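Long-range contact in Low temperature requirement C protein (Listeria monocytogenes, PDB 1Y9I), which is probably a phosphatidylglycerophosphatase, a lipid phosphatase of the PgpA family, and holds calcium and magnesium ions side by side in a helical subunit of a tetramer: residues A[28-40]-A[150-162]. Residues are numbered along the deposited sequence; the frame is centred on the assembly and turned at random.
Sequences IAELVLFLQQKYH and IAAAAASRLAHSY
Val32 and Ala151 interlock where the two helices come nearest, each a knob in the other's hole. Val32 sits among Ala151, Ala154, Ala155 and Leu158, and its two methyls divide the work: CG2 reaches Ala154 CB at 3.5 Å, whereas CG1, anti to the backbone N, turns to Ala155 and the CD1 of Leu158. Conversely, the methyl of Ala151 enters the hole formed by Ile28, Leu31, Val32 and Leu35, with Leu31 CB 3.6 Å from Ala151 CB. The small alanine methyls are consistent with the close approach of the helix axes, 8.5 Å. At one end, the CG2 methyls of Ile28 and Ile150 meet at 3.7 Å; towards the other, Leu35 CD1 rests on the Ala155 methyl.

Beyond this apolar patch lies the amide of the buried Gln36. The bend at chi2 swings it over helix 150-160, where NE2 donates to Ala155 O at 2.9 Å through a clearly bent bond (N-H...O 139°). The same oxygen also accepts the helical N-H of Ala159, the two donors arriving from opposite faces of its carbonyl plane. Past Gln36 and Ala159, the rings of His40 and Tyr162 form an offset stack, centroids 4.2 Å apart and planes inclined by 26°, while Leu158 CD2 lies 3.9 Å from His40 CD2.

Further out, Leu31 also packs on Ile120, Ile127 and Leu128, and Ser156 OG and Arg157 NH1 tie helix 143-160 to Tyr109 O and Asn51 OD1. Ala159 borders Leu94 of a second subunit. The axes cross at -56°, giving a knobs-into-holes contact through an alanine-rich face that joins helix 25-36 to helix 143-160 in this all-helical PgpA fold.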
loop_
_atom_site.group_PDB
_atom_site.type_symbol
_atom_site.label_atom_id
_atom_site.label_comp_id
_atom_site.label_asym_id
_atom_site.label_seq_id
_atom_site.Cartn_x
_atom_site.Cartn_y
_atom_site.Cartn_z
ATOM N N ILE A 28 -5.179 21.805 10.735
ATOM C CA ILE A 28 -5.216 20.809 9.677
ATOM C C ILE A 28 -6.021 21.345 8.495
ATOM O O ILE A 28 -5.657 21.130 7.338
ATOM C CB ILE A 28 -5.851 19.486 10.158
ATOM C CG1 ILE A 28 -5.153 19.000 11.434
ATOM C CG2 ILE A 28 -5.700 18.423 9.072
ATOM C CD1 ILE A 28 -5.618 17.631 11.905
ATOM N N ALA A 29 -7.112 22.048 8.793
ATOM C CA ALA A 29 -7.966 22.624 7.754
ATOM C C ALA A 29 -7.175 23.580 6.866
ATOM O O ALA A 29 -7.390 23.632 5.653
ATOM C CB ALA A 29 -9.149 23.356 8.390
ATOM N N GLU A 30 -6.267 24.341 7.477
ATOM C CA GLU A 30 -5.428 25.283 6.741
ATOM C C GLU A 30 -4.558 24.548 5.722
ATOM O O GLU A 30 -4.246 25.082 4.654
ATOM C CB GLU A 30 -4.539 26.067 7.713
ATOM C CG GLU A 30 -5.271 27.152 8.485
ATOM C CD GLU A 30 -5.501 28.403 7.655
ATOM O OE1 GLU A 30 -6.142 28.310 6.589
ATOM O OE2 GLU A 30 -5.037 29.487 8.072
ATOM N N LEU A 31 -4.169 23.322 6.066
ATOM C CA LEU A 31 -3.346 22.495 5.188
ATOM C C LEU A 31 -4.179 22.045 3.997
ATOM O O LEU A 31 -3.696 21.994 2.868
ATOM C CB LEU A 31 -2.827 21.257 5.942
ATOM C CG LEU A 31 -1.853 21.462 7.111
ATOM C CD1 LEU A 31 -1.440 20.094 7.697
ATOM C CD2 LEU A 31 -0.628 22.212 6.629
ATOM N N VAL A 32 -5.431 21.689 4.258
ATOM C CA VAL A 32 -6.319 21.258 3.188
ATOM C C VAL A 32 -6.513 22.441 2.240
ATOM O O VAL A 32 -6.533 22.278 1.022
ATOM C CB VAL A 32 -7.687 20.820 3.744
ATOM C CG1 VAL A 32 -8.633 20.485 2.595
ATOM C CG2 VAL A 32 -7.513 19.611 4.663
ATOM N N LEU A 33 -6.650 23.635 2.806
ATOM C CA LEU A 33 -6.831 24.842 2.001
ATOM C C LEU A 33 -5.590 25.030 1.124
ATOM O O LEU A 33 -5.692 25.314 -0.070
ATOM C CB LEU A 33 -7.023 26.059 2.916
ATOM C CG LEU A 33 -7.317 27.404 2.242
ATOM C CD1 LEU A 33 -8.638 27.325 1.493
ATOM C CD2 LEU A 33 -7.369 28.501 3.296
ATOM N N PHE A 34 -4.419 24.847 1.730
ATOM C CA PHE A 34 -3.139 24.981 1.035
ATOM C C PHE A 34 -3.043 24.009 -0.146
ATOM O O PHE A 34 -2.503 24.339 -1.203
ATOM C CB PHE A 34 -2.000 24.697 2.018
ATOM C CG PHE A 34 -0.634 24.748 1.399
ATOM C CD1 PHE A 34 -0.004 25.968 1.169
ATOM C CD2 PHE A 34 0.021 23.577 1.046
ATOM C CE1 PHE A 34 1.263 26.018 0.592
ATOM C CE2 PHE A 34 1.288 23.615 0.468
ATOM C CZ PHE A 34 1.909 24.841 0.243
ATOM N N LEU A 35 -3.569 22.804 0.048
ATOM C CA LEU A 35 -3.537 21.774 -0.986
ATOM C C LEU A 35 -4.544 21.929 -2.122
ATOM O O LEU A 35 -4.257 21.553 -3.261
ATOM C CB LEU A 35 -3.771 20.405 -0.357
ATOM C CG LEU A 35 -2.709 19.854 0.589
ATOM C CD1 LEU A 35 -3.200 18.539 1.181
ATOM C CD2 LEU A 35 -1.414 19.642 -0.173
ATOM N N GLN A 36 -5.724 22.464 -1.817
ATOM C CA GLN A 36 -6.777 22.575 -2.821
ATOM C C GLN A 36 -7.150 23.957 -3.349
ATOM O O GLN A 36 -7.845 24.054 -4.359
ATOM C CB GLN A 36 -8.045 21.899 -2.286
ATOM C CG GLN A 36 -7.961 20.383 -2.221
ATOM C CD GLN A 36 -8.182 19.739 -3.574
ATOM O OE1 GLN A 36 -7.639 20.187 -4.581
ATOM N NE2 GLN A 36 -8.981 18.676 -3.603
ATOM N N GLN A 37 -6.695 25.013 -2.686
ATOM C CA GLN A 37 -7.037 26.375 -3.092
ATOM C C GLN A 37 -6.706 26.727 -4.539
ATOM O O GLN A 37 -7.462 27.446 -5.193
ATOM C CB GLN A 37 -6.363 27.390 -2.168
ATOM C CG GLN A 37 -4.849 27.365 -2.223
ATOM C CD GLN A 37 -4.230 28.502 -1.441
ATOM O OE1 GLN A 37 -4.500 28.671 -0.251
ATOM N NE2 GLN A 37 -3.396 29.294 -2.108
ATOM N N LYS A 38 -5.581 26.225 -5.033
ATOM C CA LYS A 38 -5.149 26.504 -6.399
ATOM C C LYS A 38 -6.053 25.860 -7.447
ATOM O O LYS A 38 -6.159 26.352 -8.572
ATOM C CB LYS A 38 -3.706 26.017 -6.597
ATOM C CG LYS A 38 -3.122 26.298 -7.978
ATOM C CD LYS A 38 -2.937 27.790 -8.221
ATOM C CE LYS A 38 -2.392 28.067 -9.619
ATOM N NZ LYS A 38 -1.087 27.389 -9.855
ATOM N N TYR A 39 -6.709 24.768 -7.072
ATOM C CA TYR A 39 -7.580 24.043 -7.989
ATOM C C TYR A 39 -9.046 24.439 -7.852
ATOM O O TYR A 39 -9.873 24.091 -8.692
ATOM C CB TYR A 39 -7.420 22.537 -7.756
ATOM C CG TYR A 39 -5.978 22.084 -7.828
ATOM C CD1 TYR A 39 -5.267 22.144 -9.029
ATOM C CD2 TYR A 39 -5.312 21.639 -6.687
ATOM C CE1 TYR A 39 -3.926 21.776 -9.089
ATOM C CE2 TYR A 39 -3.971 21.270 -6.735
ATOM C CZ TYR A 39 -3.284 21.342 -7.939
ATOM O OH TYR A 39 -1.956 20.988 -7.987
ATOM N N HIS A 40 -9.361 25.167 -6.788
ATOM C CA HIS A 40 -10.723 25.615 -6.540
ATOM C C HIS A 40 -10.660 27.047 -6.025
ATOM O O HIS A 40 -10.754 27.290 -4.824
ATOM C CB HIS A 40 -11.391 24.713 -5.498
ATOM C CG HIS A 40 -11.485 23.278 -5.910
ATOM N ND1 HIS A 40 -12.331 22.843 -6.909
ATOM C CD2 HIS A 40 -10.838 22.175 -5.461
ATOM C CE1 HIS A 40 -12.202 21.537 -7.055
ATOM N NE2 HIS A 40 -11.303 21.107 -6.189
ATOM N N ILE A 150 -3.854 13.318 7.318
ATOM C CA ILE A 150 -5.241 13.708 7.556
ATOM C C ILE A 150 -5.599 14.822 6.566
ATOM O O ILE A 150 -6.694 14.839 6.012
ATOM C CB ILE A 150 -5.450 14.210 9.005
ATOM C CG1 ILE A 150 -5.367 13.031 9.981
ATOM C CG2 ILE A 150 -6.823 14.880 9.142
ATOM C CD1 ILE A 150 -5.264 13.431 11.447
ATOM N N ALA A 151 -4.662 15.740 6.341
ATOM C CA ALA A 151 -4.885 16.840 5.399
ATOM C C ALA A 151 -5.086 16.306 3.979
ATOM O O ALA A 151 -6.005 16.725 3.264
ATOM C CB ALA A 151 -3.697 17.806 5.436
ATOM N N ALA A 152 -4.222 15.383 3.573
ATOM C CA ALA A 152 -4.299 14.793 2.244
ATOM C C ALA A 152 -5.584 13.991 2.066
ATOM O O ALA A 152 -6.202 14.022 1.003
ATOM C CB ALA A 152 -3.083 13.900 1.994
ATOM N N ALA A 153 -5.978 13.257 3.101
ATOM C CA ALA A 153 -7.200 12.470 3.029
ATOM C C ALA A 153 -8.392 13.415 2.905
ATOM O O ALA A 153 -9.308 13.171 2.109
ATOM C CB ALA A 153 -7.343 11.593 4.275
ATOM N N ALA A 154 -8.375 14.488 3.694
ATOM C CA ALA A 154 -9.443 15.478 3.681
ATOM C C ALA A 154 -9.502 16.160 2.315
ATOM O O ALA A 154 -10.587 16.428 1.801
ATOM C CB ALA A 154 -9.215 16.520 4.790
ATOM N N ALA A 155 -8.339 16.443 1.731
ATOM C CA ALA A 155 -8.282 17.075 0.410
ATOM C C ALA A 155 -8.873 16.140 -0.645
ATOM O O ALA A 155 -9.502 16.585 -1.611
ATOM C CB ALA A 155 -6.836 17.418 0.047
ATOM N N SER A 156 -8.665 14.840 -0.458
ATOM C CA SER A 156 -9.189 13.841 -1.385
ATOM C C SER A 156 -10.710 13.756 -1.272
ATOM O O SER A 156 -11.419 13.687 -2.282
ATOM C CB SER A 156 -8.565 12.477 -1.081
ATOM O OG SER A 156 -9.192 11.465 -1.841
ATOM N N ARG A 157 -11.219 13.765 -0.044
ATOM C CA ARG A 157 -12.664 13.706 0.139
ATOM C C ARG A 157 -13.296 14.927 -0.533
ATOM O O ARG A 157 -14.342 14.830 -1.179
ATOM C CB ARG A 157 -13.026 13.680 1.628
ATOM C CG ARG A 157 -14.538 13.587 1.866
ATOM C CD ARG A 157 -14.897 13.547 3.341
ATOM N NE ARG A 157 -16.326 13.296 3.528
ATOM C CZ ARG A 157 -17.285 14.160 3.209
ATOM N NH1 ARG A 157 -16.972 15.342 2.691
ATOM N NH2 ARG A 157 -18.562 13.836 3.390
ATOM N N LEU A 158 -12.644 16.074 -0.382
ATOM C CA LEU A 158 -13.119 17.318 -0.975
ATOM C C LEU A 158 -13.152 17.168 -2.499
ATOM O O LEU A 158 -14.141 17.516 -3.141
ATOM C CB LEU A 158 -12.191 18.470 -0.561
ATOM C CG LEU A 158 -12.519 19.910 -0.973
ATOM C CD1 LEU A 158 -11.668 20.880 -0.162
ATOM C CD2 LEU A 158 -12.268 20.095 -2.458
ATOM N N ALA A 159 -12.071 16.648 -3.076
ATOM C CA ALA A 159 -12.008 16.458 -4.524
ATOM C C ALA A 159 -13.196 15.629 -5.003
ATOM O O ALA A 159 -13.822 15.952 -6.020
ATOM C CB ALA A 159 -10.707 15.777 -4.912
ATOM N N HIS A 160 -13.508 14.562 -4.272
ATOM C CA HIS A 160 -14.634 13.705 -4.634
ATOM C C HIS A 160 -15.965 14.425 -4.456
ATOM O O HIS A 160 -16.955 14.076 -5.098
ATOM C CB HIS A 160 -14.653 12.427 -3.791
ATOM C CG HIS A 160 -13.743 11.350 -4.297
ATOM N ND1 HIS A 160 -12.406 11.290 -3.969
ATOM C CD2 HIS A 160 -13.977 10.298 -5.117
ATOM C CE1 HIS A 160 -11.856 10.246 -4.565
ATOM N NE2 HIS A 160 -12.787 9.629 -5.268
ATOM N N SER A 161 -15.985 15.427 -3.585
ATOM C CA SER A 161 -17.205 16.182 -3.319
ATOM C C SER A 161 -17.730 16.954 -4.527
ATOM O O SER A 161 -18.776 17.594 -4.444
ATOM C CB SER A 161 -16.981 17.154 -2.153
ATOM O OG SER A 161 -16.669 16.458 -0.955
ATOM N N TYR A 162 -17.016 16.895 -5.645
ATOM C CA TYR A 162 -17.445 17.604 -6.850
ATOM C C TYR A 162 -17.949 16.663 -7.948
ATOM O O TYR A 162 -18.372 17.109 -9.018
ATOM C CB TYR A 162 -16.297 18.464 -7.389
ATOM C CG TYR A 162 -15.904 19.612 -6.482
ATOM C CD1 TYR A 162 -15.444 19.381 -5.186
ATOM C CD2 TYR A 162 -15.984 20.934 -6.925
ATOM C CE1 TYR A 162 -15.069 20.437 -4.350
ATOM C CE2 TYR A 162 -15.614 21.997 -6.100
ATOM C CZ TYR A 162 -15.156 21.742 -4.814
ATOM O OH TYR A 162 -14.787 22.788 -3.994
#